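Local coordinates for protein cycloalternan-forming enzyme (Listeria monocytogenes serovar 1/2a, PDB 5F7U) that binds glycans in several pockets, holds magnesium ions, and is built round a TIM-barrel domain of glycoside hydrolase family 31, at residues 366-371 with 657-662; 391-396 with 694-699; 633-638 with 661-666; 644-649 with 688-693. The protein carries 1 engineered substitution. All coordinates share one frame; numbering follows the deposited sequence.

In the fold
All four contacts belong to the TIM-barrel domain. Contact 1 lies in the barrel wall: strands 367-369 and 657-660, first and last of the barrel, pair in parallel, all twelve residues buried. Contact 3, also buried, continues from the end of strand 657-660, sharing His661 and Ser662 with contact 1; there regular strand pairing gives way to a single backbone bond, polar side chains and an aromatic ring beside two glucose units. Contacts 2 and 4 both use helix 687-700, outside the strands. Contact 4 is a buried helix pair made by van der Waals packing, whereas contact 2 is only partly buried and ends in a tyrosine-to-carbonyl bond. Leu367 of contact 1 packs on Phe691 of contact 4 and Leu695 of contact 2.

Contact 1: residues 366-371 with 657-662; sequences GLWMSA and IMQFHS. With GLC (alpha-D-glucopyranose), chain F.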
# COMPACT_ATOMS: atom_id res chain seq x y z
N GLY A 366 -15.09 -5.33 -3.85
CA GLY A 366 -16.13 -5.53 -2.84
C GLY A 366 -15.59 -6.30 -1.64
O GLY A 366 -14.37 -6.56 -1.55
N LEU A 367 -16.48 -6.70 -0.73
CA LEU A 367 -16.00 -7.38 0.47
C LEU A 367 -15.57 -8.82 0.15
O LEU A 367 -16.31 -9.55 -0.53
CB LEU A 367 -17.08 -7.42 1.55
CG LEU A 367 -16.82 -8.25 2.82
CD1 LEU A 367 -15.65 -7.66 3.62
CD2 LEU A 367 -18.11 -8.26 3.66
N TRP A 368 -14.40 -9.21 0.68
CA TRP A 368 -13.94 -10.59 0.66
C TRP A 368 -14.21 -11.27 1.98
O TRP A 368 -13.84 -10.73 3.02
CB TRP A 368 -12.44 -10.66 0.43
CG TRP A 368 -11.97 -10.22 -0.91
CD1 TRP A 368 -12.02 -8.96 -1.43
CD2 TRP A 368 -11.31 -11.04 -1.89
NE1 TRP A 368 -11.44 -8.94 -2.69
CE2 TRP A 368 -11.01 -10.21 -3.00
CE3 TRP A 368 -10.97 -12.40 -1.94
CZ2 TRP A 368 -10.36 -10.68 -4.14
CZ3 TRP A 368 -10.32 -12.88 -3.12
CH2 TRP A 368 -10.02 -12.01 -4.19
N MET A 369 -14.83 -12.46 1.94
CA MET A 369 -15.07 -13.28 3.16
C MET A 369 -14.13 -14.46 3.20
O MET A 369 -13.96 -15.16 2.21
CB MET A 369 -16.50 -13.82 3.15
CG MET A 369 -17.54 -12.75 2.86
SD MET A 369 -19.19 -13.19 3.44
CE MET A 369 -19.43 -14.77 2.61
N SER A 370 -13.55 -14.71 4.37
CA SER A 370 -12.55 -15.76 4.51
C SER A 370 -12.56 -16.25 5.95
O SER A 370 -12.85 -15.46 6.85
CB SER A 370 -11.16 -15.22 4.13
OG SER A 370 -10.15 -16.20 4.33
N ALA A 371 -12.23 -17.52 6.16
CA ALA A 371 -12.01 -18.09 7.51
C ALA A 371 -11.33 -19.42 7.33
O ALA A 371 -11.84 -20.30 6.62
CB ALA A 371 -13.32 -18.27 8.28
N ILE A 657 -8.65 -2.71 -0.55
CA ILE A 657 -9.29 -4.04 -0.57
C ILE A 657 -9.82 -4.34 0.84
O ILE A 657 -9.07 -4.25 1.83
CB ILE A 657 -8.30 -5.17 -1.00
CG1 ILE A 657 -7.62 -4.89 -2.36
CG2 ILE A 657 -8.98 -6.55 -0.96
CD1 ILE A 657 -8.54 -4.90 -3.58
N MET A 658 -11.09 -4.70 0.91
CA MET A 658 -11.78 -4.97 2.19
C MET A 658 -11.95 -6.48 2.35
O MET A 658 -12.53 -7.14 1.47
CB MET A 658 -13.15 -4.29 2.19
CG MET A 658 -13.86 -4.34 3.54
SD MET A 658 -15.54 -3.71 3.42
CE MET A 658 -15.92 -3.72 5.17
N GLN A 659 -11.43 -7.04 3.46
CA GLN A 659 -11.39 -8.51 3.62
C GLN A 659 -11.35 -8.87 5.10
O GLN A 659 -10.52 -8.33 5.84
CB GLN A 659 -10.13 -9.08 2.93
CG GLN A 659 -9.95 -10.61 2.97
CD GLN A 659 -8.82 -11.12 3.86
OE1 GLN A 659 -8.47 -12.31 3.77
NE2 GLN A 659 -8.25 -10.27 4.71
N PHE A 660 -12.24 -9.77 5.54
CA PHE A 660 -12.11 -10.38 6.89
C PHE A 660 -11.58 -11.79 6.79
O PHE A 660 -11.78 -12.47 5.76
CB PHE A 660 -13.40 -10.28 7.77
CG PHE A 660 -14.58 -11.11 7.27
CD1 PHE A 660 -14.62 -12.50 7.48
CD2 PHE A 660 -15.68 -10.49 6.64
CE1 PHE A 660 -15.72 -13.26 7.05
CE2 PHE A 660 -16.78 -11.24 6.20
CZ PHE A 660 -16.80 -12.63 6.42
N HIS A 661 -10.91 -12.24 7.85
CA HIS A 661 -10.20 -13.52 7.83
C HIS A 661 -9.92 -13.96 9.27
O HIS A 661 -9.92 -13.13 10.21
CB HIS A 661 -8.89 -13.37 7.01
CG HIS A 661 -8.09 -14.63 6.89
ND1 HIS A 661 -8.65 -15.84 6.52
CD2 HIS A 661 -6.78 -14.88 7.12
CE1 HIS A 661 -7.72 -16.78 6.52
NE2 HIS A 661 -6.57 -16.22 6.87
N SER A 662 -9.71 -15.26 9.44
CA SER A 662 -9.38 -15.80 10.75
C SER A 662 -8.44 -16.99 10.63
O SER A 662 -8.53 -17.78 9.69
CB SER A 662 -10.63 -16.18 11.55
OG SER A 662 -11.45 -17.07 10.80
C1 GLC F . -0.57 -18.30 6.46
C2 GLC F . -1.40 -17.07 6.03
C3 GLC F . -2.79 -17.02 6.69
C4 GLC F . -3.53 -18.35 6.48
C5 GLC F . -2.62 -19.56 6.75
C6 GLC F . -3.25 -20.89 6.40
O2 GLC F . -0.63 -15.88 6.19
O3 GLC F . -3.59 -15.96 6.16
O4 GLC F . -4.68 -18.42 7.34
O5 GLC F . -1.33 -19.47 6.10
O6 GLC F . -2.35 -21.90 6.89
O HOH W 1 -12.12 -5.10 -1.79
O HOH W 2 -12.92 -15.10 9.52
O HOH W 3 -8.20 -14.78 2.85
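His661 and Ser370 meet beside the bound alpha-D-glucopyranose of chain F. NE2 of His661 donates to O4 of this sugar at 2.9 Å and is also hydrogen-bonded to its O3; Asp602 and Glu400 bind glucose as well. On the other side of the imidazole, ND1 of His661 lies 2.7 Å from Ser370 OG, but the N-H...O angle of 119° marks the bond as weak. A water joins Ser370 OG to Gln659 OE1 and stands over one face of the imidazole, while Gln659 NE2 is held by Asp631 and the Trp630 carbonyl. Behind this shell the backbones pair in parallel. Trp368 N donates to Met658 O at 2.9 Å and 165°, and Phe660 N to Trp368 O at 3.1 Å. Two further waters extend the ladder, one between Gly366 O and Met658 N, the other between Ser370 O and Ser662 OG. Trp368 CB rests on Gln659 CG at 3.6 Å. On the opposite face, with a chi1 of 68°, Phe660 CG stands between its backbone N and carbonyl carbon, and the ring lies alongside Met369: Met369 CA sits over the ring in a CH-pi contact, 4.0 Å from the centroid, and Met369 CB is 3.5 Å from Phe660 CZ. The Met369 sulfur adds an oblique Met-aromatic contact. Leu367 CD1 packs on Met658 CG. The pairing closes the barrel between strands 367-369 and 657-660, whose other neighbours are 396-399 and 628-631; helix 687-700 packs on Leu367 and Met658, and strand 597-599 meets Trp368 and Ile657.

Contact 2: residues 391-396 with 694-699; sequences DIPATG and YLYTRM
Leu695 CD2 is the apolar centre, touching Ile392 CG2 at 3.6 Å and Pro393 CD at 3.6 Å. With CG anti to the backbone N (chi1 177°), Leu695 reaches off the helix and sets CD2 against Pro393 CD. Both Ile392 and Leu695 also pack on Leu367 of the barrel strand behind them. Pro393 CD has a second neighbour, Tyr696 CE1, at 3.9 Å; the carbon lies in the plane of the phenol ring, at its edge. The same edge leads to the polar end of the contact. Tyr696 OH donates to Asp391 O at 2.7 Å, with a C=O...O angle of 137° and the hydroxyl in the carbonyl plane, on a lone pair. A water donates to the phenol oxygen in turn, 2.7 Å from Tyr696 OH, and makes a weak bond to Asp391 OD2. One donated and one accepted bond thus fix the hydroxyl, and carbonyl, proline carbon and water all lie close to the ring plane. Asn815 packs on both Pro393 and Tyr696. The backbone of 391-396 presents these groups through two turns: Asp391, with a positive phi of 50°, is the C-prime residue of a Schellman motif ending helix 377-389, and Pro393 is the centre of an inverse gamma turn. Such a helix-to-strand connection, leading here into strand 396-399 and backed by the outer helix 687-700, is an element of the TIM-barrel fold.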
# COMPACT_ATOMS: atom_id res chain seq x y z
N ASP A 391 -27.88 -9.48 5.22
CA ASP A 391 -27.78 -8.48 4.15
C ASP A 391 -26.34 -7.98 3.93
O ASP A 391 -26.07 -6.77 3.97
CB ASP A 391 -28.74 -7.30 4.42
CG ASP A 391 -30.19 -7.76 4.56
OD1 ASP A 391 -30.66 -8.54 3.72
OD2 ASP A 391 -30.87 -7.33 5.53
N ILE A 392 -25.44 -8.94 3.71
CA ILE A 392 -24.02 -8.66 3.49
C ILE A 392 -23.70 -9.06 2.04
O ILE A 392 -23.40 -10.23 1.77
CB ILE A 392 -23.11 -9.41 4.52
CG1 ILE A 392 -23.52 -9.13 5.97
CG2 ILE A 392 -21.63 -9.11 4.26
CD1 ILE A 392 -23.40 -7.67 6.43
N PRO A 393 -23.75 -8.09 1.11
CA PRO A 393 -23.53 -8.38 -0.31
C PRO A 393 -22.03 -8.43 -0.67
O PRO A 393 -21.53 -7.64 -1.46
CB PRO A 393 -24.27 -7.24 -0.99
CG PRO A 393 -24.03 -6.08 -0.06
CD PRO A 393 -24.18 -6.69 1.30
N ALA A 394 -21.34 -9.41 -0.11
CA ALA A 394 -19.92 -9.60 -0.37
C ALA A 394 -19.72 -10.03 -1.83
O ALA A 394 -20.67 -10.51 -2.48
CB ALA A 394 -19.34 -10.65 0.59
N THR A 395 -18.49 -9.87 -2.34
CA THR A 395 -18.18 -10.28 -3.71
C THR A 395 -17.04 -11.28 -3.83
O THR A 395 -16.87 -11.91 -4.88
CB THR A 395 -17.86 -9.07 -4.61
OG1 THR A 395 -16.75 -8.36 -4.06
CG2 THR A 395 -19.09 -8.15 -4.73
N GLY A 396 -16.26 -11.42 -2.76
CA GLY A 396 -15.11 -12.34 -2.77
C GLY A 396 -15.23 -13.39 -1.69
O GLY A 396 -15.79 -13.14 -0.63
N TYR A 694 -21.02 0.70 6.89
CA TYR A 694 -19.75 0.86 6.19
C TYR A 694 -19.65 0.04 4.90
O TYR A 694 -19.18 0.56 3.89
CB TYR A 694 -18.56 0.64 7.14
CG TYR A 694 -18.47 1.82 8.04
CD1 TYR A 694 -18.06 3.06 7.54
CD2 TYR A 694 -18.90 1.75 9.36
CE1 TYR A 694 -18.06 4.19 8.33
CE2 TYR A 694 -18.90 2.89 10.18
CZ TYR A 694 -18.48 4.09 9.66
OH TYR A 694 -18.48 5.23 10.45
N LEU A 695 -20.10 -1.21 4.93
CA LEU A 695 -20.12 -2.00 3.70
C LEU A 695 -21.02 -1.36 2.64
O LEU A 695 -20.64 -1.28 1.46
CB LEU A 695 -20.54 -3.45 3.95
CG LEU A 695 -20.67 -4.33 2.69
CD1 LEU A 695 -19.38 -4.36 1.86
CD2 LEU A 695 -21.13 -5.73 3.06
N TYR A 696 -22.21 -0.91 3.04
CA TYR A 696 -23.11 -0.27 2.06
C TYR A 696 -22.52 1.03 1.53
O TYR A 696 -22.62 1.32 0.34
CB TYR A 696 -24.52 -0.02 2.61
CG TYR A 696 -25.25 -1.25 3.17
CD1 TYR A 696 -24.88 -2.56 2.81
CD2 TYR A 696 -26.34 -1.07 4.03
CE1 TYR A 696 -25.55 -3.67 3.33
CE2 TYR A 696 -27.02 -2.16 4.56
CZ TYR A 696 -26.62 -3.45 4.21
OH TYR A 696 -27.31 -4.51 4.75
N THR A 697 -21.89 1.80 2.42
CA THR A 697 -21.18 3.01 1.97
C THR A 697 -20.13 2.68 0.91
O THR A 697 -20.04 3.38 -0.12
CB THR A 697 -20.58 3.82 3.15
OG1 THR A 697 -21.66 4.25 4.00
CG2 THR A 697 -19.87 5.06 2.65
N ARG A 698 -19.35 1.62 1.15
CA ARG A 698 -18.33 1.21 0.19
C ARG A 698 -19.00 0.84 -1.15
O ARG A 698 -18.50 1.23 -2.21
CB ARG A 698 -17.47 0.04 0.73
CG ARG A 698 -16.36 -0.37 -0.23
CD ARG A 698 -15.70 -1.67 0.22
NE ARG A 698 -14.60 -2.06 -0.65
CZ ARG A 698 -13.38 -1.51 -0.62
NH1 ARG A 698 -13.08 -0.51 0.21
NH2 ARG A 698 -12.45 -1.95 -1.46
N MET A 699 -20.12 0.13 -1.10
CA MET A 699 -20.83 -0.19 -2.32
C MET A 699 -21.40 1.06 -3.00
O MET A 699 -21.38 1.15 -4.23
CB MET A 699 -21.86 -1.30 -2.11
CG MET A 699 -21.23 -2.62 -1.65
SD MET A 699 -19.86 -3.26 -2.64
CE MET A 699 -20.74 -3.94 -4.04
O HOH W 4 -29.76 -4.22 5.86

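Contact 3: residues 633-638 with 661-666; sequences AGFTGD and HSEKSD. With GLC (alpha-D-glucopyranose), chain F; GLC (alpha-D-glucopyranose), chain B.
Glu663 is tied to Phe635 and Thr636 through both its backbone and its carboxylate. Glu663 N donates to Phe635 O over 2.8 Å, tilted 32° from the carbonyl plane, and a water that donates to the same carbonyl accepts from Lys664 N. The hydroxyl of Thr636 donates from OG1 to Glu663 OE1 at a modelled 2.5 Å, so short that the exact length is doubtful. Lys664 NZ forms a salt bridge to that oxygen, Glu663 OE1, at 2.8 Å, approaching on the anti side, out of the carboxylate plane. The other oxygen, Glu663 OE2, accepts from O6 of the chain B glucose at 3.0 Å and is also bonded to Tyr275 OH. With both oxygens held, the rotation of the carboxylate is well defined. Glu663 CB lies over one face of the Phe635 ring, 3.6 Å from the centroid in a CH-pi contact; beyond it the extended chain (chi1 -177°) carries the carboxylate on toward Thr636 and the sugar. Phe635 also runs alongside His661: their planes are 26° apart, but the rings are slid so far that they barely overlap, and the closest atoms are Phe635 CD2 and His661 CD2 at 3.4 Å. Phe635 CE2 then meets C3 of the chain F glucose at 3.7 Å. These loops follow strands 628-631 and 657-660 at their C-terminal ends, the side of a TIM barrel that characteristically carries its binding site; Phe635, His661 and Glu663 here line the glycan pocket.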
# COMPACT_ATOMS: atom_id res chain seq x y z
N ALA A 633 -9.43 -6.07 11.67
CA ALA A 633 -9.48 -6.39 13.11
C ALA A 633 -8.58 -7.54 13.55
O ALA A 633 -8.72 -7.98 14.68
CB ALA A 633 -10.93 -6.59 13.59
N GLY A 634 -7.67 -8.00 12.68
CA GLY A 634 -6.68 -9.05 13.02
C GLY A 634 -7.27 -10.44 12.85
O GLY A 634 -8.47 -10.63 13.03
N PHE A 635 -6.44 -11.42 12.49
CA PHE A 635 -6.98 -12.76 12.20
C PHE A 635 -6.79 -13.76 13.34
O PHE A 635 -7.34 -14.86 13.31
CB PHE A 635 -6.49 -13.29 10.84
CG PHE A 635 -5.20 -14.10 10.88
CD1 PHE A 635 -4.08 -13.73 11.67
CD2 PHE A 635 -5.08 -15.23 10.06
CE1 PHE A 635 -2.92 -14.52 11.66
CE2 PHE A 635 -3.90 -16.00 10.04
CZ PHE A 635 -2.83 -15.64 10.85
N THR A 636 -6.01 -13.36 14.34
CA THR A 636 -5.69 -14.26 15.46
C THR A 636 -5.52 -13.48 16.76
O THR A 636 -5.61 -12.27 16.77
CB THR A 636 -4.44 -15.12 15.14
OG1 THR A 636 -4.39 -16.24 16.05
CG2 THR A 636 -3.15 -14.32 15.19
N GLY A 637 -5.28 -14.22 17.85
CA GLY A 637 -5.25 -13.64 19.18
C GLY A 637 -6.64 -13.71 19.75
O GLY A 637 -7.56 -14.26 19.11
N ASP A 638 -6.82 -13.13 20.92
CA ASP A 638 -8.15 -13.07 21.54
C ASP A 638 -9.09 -12.32 20.60
O ASP A 638 -8.66 -11.40 19.87
CB ASP A 638 -8.08 -12.41 22.91
CG ASP A 638 -7.35 -13.28 23.96
OD1 ASP A 638 -7.32 -14.52 23.83
OD2 ASP A 638 -6.84 -12.69 24.93
N HIS A 661 -10.91 -12.24 7.85
CA HIS A 661 -10.20 -13.52 7.83
C HIS A 661 -9.92 -13.96 9.27
O HIS A 661 -9.92 -13.13 10.21
CB HIS A 661 -8.89 -13.37 7.01
CG HIS A 661 -8.09 -14.63 6.89
ND1 HIS A 661 -8.65 -15.84 6.52
CD2 HIS A 661 -6.78 -14.88 7.12
CE1 HIS A 661 -7.72 -16.78 6.52
NE2 HIS A 661 -6.57 -16.22 6.87
N SER A 662 -9.71 -15.26 9.44
CA SER A 662 -9.38 -15.80 10.75
C SER A 662 -8.44 -16.99 10.63
O SER A 662 -8.53 -17.78 9.69
CB SER A 662 -10.63 -16.18 11.55
OG SER A 662 -11.45 -17.07 10.80
N GLU A 663 -7.57 -17.12 11.62
CA GLU A 663 -6.51 -18.14 11.62
C GLU A 663 -6.93 -19.57 11.97
O GLU A 663 -6.47 -20.55 11.35
CB GLU A 663 -5.44 -17.70 12.61
CG GLU A 663 -4.26 -18.65 12.64
CD GLU A 663 -3.26 -18.31 13.72
OE1 GLU A 663 -3.63 -18.29 14.92
OE2 GLU A 663 -2.10 -18.07 13.34
N LYS A 664 -7.75 -19.73 13.01
CA LYS A 664 -7.90 -21.06 13.65
C LYS A 664 -8.63 -22.06 12.76
O LYS A 664 -9.58 -21.71 12.06
CB LYS A 664 -8.56 -20.95 15.03
CG LYS A 664 -7.77 -20.14 16.07
CD LYS A 664 -6.39 -20.73 16.35
CE LYS A 664 -5.73 -20.04 17.53
NZ LYS A 664 -4.31 -19.65 17.24
N SER A 665 -8.17 -23.30 12.78
CA SER A 665 -8.66 -24.30 11.82
C SER A 665 -9.93 -25.02 12.27
O SER A 665 -10.71 -25.45 11.43
CB SER A 665 -7.57 -25.31 11.48
OG SER A 665 -7.19 -26.03 12.66
N ASP A 666 -10.11 -25.21 13.59
CA ASP A 666 -11.31 -25.90 14.10
C ASP A 666 -11.66 -25.42 15.51
O ASP A 666 -11.66 -26.20 16.46
CB ASP A 666 -11.09 -27.43 14.06
CG ASP A 666 -12.36 -28.22 14.36
OD1 ASP A 666 -13.50 -27.73 14.15
OD2 ASP A 666 -12.20 -29.37 14.81
C1 GLC F . -0.57 -18.30 6.46
C2 GLC F . -1.40 -17.07 6.03
C3 GLC F . -2.79 -17.02 6.69
C4 GLC F . -3.53 -18.35 6.48
C5 GLC F . -2.62 -19.56 6.75
C6 GLC F . -3.25 -20.89 6.40
O2 GLC F . -0.63 -15.88 6.19
O3 GLC F . -3.59 -15.96 6.16
O4 GLC F . -4.68 -18.42 7.34
O5 GLC F . -1.33 -19.47 6.10
O6 GLC F . -2.35 -21.90 6.89
C1 GLC B . 2.69 -20.02 10.45
C2 GLC B . 3.12 -19.74 9.01
C3 GLC B . 2.20 -18.71 8.33
C4 GLC B . 0.74 -19.18 8.35
C5 GLC B . 0.37 -19.48 9.83
C6 GLC B . -1.03 -20.05 10.00
O1 GLC B . 2.98 -18.89 11.28
O2 GLC B . 4.46 -19.26 9.00
O3 GLC B . 2.66 -18.47 7.01
O4 GLC B . -0.16 -18.17 7.84
O5 GLC B . 1.28 -20.35 10.53
O6 GLC B . -1.78 -18.97 10.54
O HOH W 5 -8.46 -17.11 14.72
O HOH W 6 -4.79 -17.07 19.18

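Contact 4: residues 644-649 with 688-693; sequences LYKRAT and LPTFQK
Thr649 and Phe691 pack between two outer helices of the TIM barrel, 642-653 and 687-700, which run almost parallel: the axes of the two short segments are 9.7 Å apart and 9° from each other in direction. The contact is made by side chains filling the groove between them. Phe691 reaches across with CD2, which meets Thr649 CG2 at 3.6 Å and, obliquely to the ring, Thr649 OG1 at 3.5 Å, the two side chains crossing at about a right angle. Tyr645 comes to the same ring obliquely. Its chi1 of -168° swings the phenol toward the neighbouring helix, and Tyr645 CE2 lies 3.8 Å from Phe691 CD2, while Tyr645 OH stands 3.6 Å from Phe691 CE2 and is hydrogen-bonded to Arg673 O. Pro675, at the start of helix 675-682, touches both aromatic residues. Along another side of the groove the extended Lys646 chain passes Thr690, with Lys646 CE 3.7 Å from Thr690 OG1. Their polar ends share an outside partner: Lys646 NZ forms a salt bridge with Asp790 OD1, to which Thr690 OG1 is also hydrogen-bonded. The Thr649 hydroxyl is fixed within its own helix. Thr649 OG1 donates to Tyr645 O at 2.7 Å from 37° above the carbonyl plane, and Thr649 N donates to that oxygen from the opposite face.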
# COMPACT_ATOMS: atom_id res chain seq x y z
N LEU A 644 -12.83 -2.44 18.74
CA LEU A 644 -11.83 -2.68 17.68
C LEU A 644 -12.51 -3.12 16.39
O LEU A 644 -12.15 -2.64 15.30
CB LEU A 644 -10.78 -3.72 18.10
CG LEU A 644 -9.75 -4.10 17.00
CD1 LEU A 644 -8.92 -2.90 16.48
CD2 LEU A 644 -8.80 -5.16 17.52
N TYR A 645 -13.47 -4.03 16.50
CA TYR A 645 -14.14 -4.55 15.31
C TYR A 645 -14.78 -3.39 14.52
O TYR A 645 -14.65 -3.33 13.30
CB TYR A 645 -15.15 -5.63 15.67
CG TYR A 645 -15.64 -6.37 14.43
CD1 TYR A 645 -14.91 -7.44 13.92
CD2 TYR A 645 -16.80 -5.96 13.76
CE1 TYR A 645 -15.33 -8.11 12.78
CE2 TYR A 645 -17.23 -6.62 12.62
CZ TYR A 645 -16.48 -7.68 12.13
OH TYR A 645 -16.88 -8.36 11.00
N LYS A 646 -15.45 -2.48 15.23
CA LYS A 646 -16.15 -1.35 14.60
C LYS A 646 -15.17 -0.35 13.98
O LYS A 646 -15.39 0.13 12.85
CB LYS A 646 -17.07 -0.64 15.62
CG LYS A 646 -18.33 -1.41 15.94
CD LYS A 646 -19.19 -0.58 16.87
CE LYS A 646 -20.59 -1.18 17.06
NZ LYS A 646 -21.35 -0.23 17.93
N ARG A 647 -14.07 -0.07 14.68
CA ARG A 647 -13.04 0.85 14.18
C ARG A 647 -12.36 0.31 12.94
O ARG A 647 -12.15 1.04 11.97
CB ARG A 647 -12.00 1.19 15.26
CG ARG A 647 -12.54 1.95 16.46
CD ARG A 647 -13.18 3.27 16.05
NE ARG A 647 -13.38 4.20 17.15
CZ ARG A 647 -14.10 5.31 17.06
NH1 ARG A 647 -14.65 5.66 15.89
NH2 ARG A 647 -14.23 6.09 18.13
N ALA A 648 -12.05 -0.99 12.97
CA ALA A 648 -11.40 -1.68 11.87
C ALA A 648 -12.34 -1.77 10.66
O ALA A 648 -11.90 -1.54 9.53
CB ALA A 648 -10.97 -3.06 12.31
N THR A 649 -13.61 -2.08 10.91
CA THR A 649 -14.63 -2.14 9.85
C THR A 649 -14.67 -0.84 9.06
O THR A 649 -14.64 -0.87 7.83
CB THR A 649 -16.02 -2.40 10.45
OG1 THR A 649 -16.07 -3.72 10.99
CG2 THR A 649 -17.14 -2.22 9.42
N LEU A 688 -23.62 -5.31 13.86
CA LEU A 688 -24.22 -5.57 12.56
C LEU A 688 -24.64 -4.30 11.78
O LEU A 688 -24.21 -4.15 10.63
CB LEU A 688 -25.33 -6.65 12.61
CG LEU A 688 -25.94 -6.96 11.23
CD1 LEU A 688 -24.93 -7.63 10.29
CD2 LEU A 688 -27.19 -7.80 11.40
N PRO A 689 -25.46 -3.40 12.40
CA PRO A 689 -25.82 -2.18 11.66
C PRO A 689 -24.63 -1.27 11.35
O PRO A 689 -24.62 -0.63 10.29
CB PRO A 689 -26.84 -1.47 12.57
CG PRO A 689 -26.77 -2.17 13.89
CD PRO A 689 -26.33 -3.58 13.58
N THR A 690 -23.62 -1.25 12.22
CA THR A 690 -22.41 -0.48 11.95
C THR A 690 -21.62 -1.08 10.78
O THR A 690 -21.20 -0.35 9.86
CB THR A 690 -21.55 -0.33 13.23
OG1 THR A 690 -22.34 0.36 14.20
CG2 THR A 690 -20.29 0.48 12.95
N PHE A 691 -21.46 -2.40 10.78
CA PHE A 691 -20.82 -3.09 9.64
C PHE A 691 -21.58 -2.82 8.33
O PHE A 691 -20.97 -2.50 7.32
CB PHE A 691 -20.69 -4.60 9.88
CG PHE A 691 -19.81 -5.29 8.88
CD1 PHE A 691 -20.33 -5.73 7.65
CD2 PHE A 691 -18.47 -5.53 9.17
CE1 PHE A 691 -19.51 -6.37 6.73
CE2 PHE A 691 -17.64 -6.16 8.25
CZ PHE A 691 -18.16 -6.60 7.02
N GLN A 692 -22.90 -3.00 8.36
CA GLN A 692 -23.75 -2.73 7.19
C GLN A 692 -23.58 -1.30 6.70
O GLN A 692 -23.43 -1.08 5.49
CB GLN A 692 -25.21 -3.00 7.53
CG GLN A 692 -25.54 -4.48 7.69
CD GLN A 692 -26.92 -4.70 8.28
OE1 GLN A 692 -27.49 -3.80 8.89
NE2 GLN A 692 -27.46 -5.91 8.10
N LYS A 693 -23.57 -0.33 7.62
CA LYS A 693 -23.40 1.08 7.22
C LYS A 693 -22.14 1.23 6.38
O LYS A 693 -22.17 1.82 5.31
CB LYS A 693 -23.37 2.01 8.43
CG LYS A 693 -23.10 3.47 8.06
CD LYS A 693 -23.30 4.44 9.22
CE LYS A 693 -22.10 4.45 10.17
NZ LYS A 693 -22.10 5.65 11.07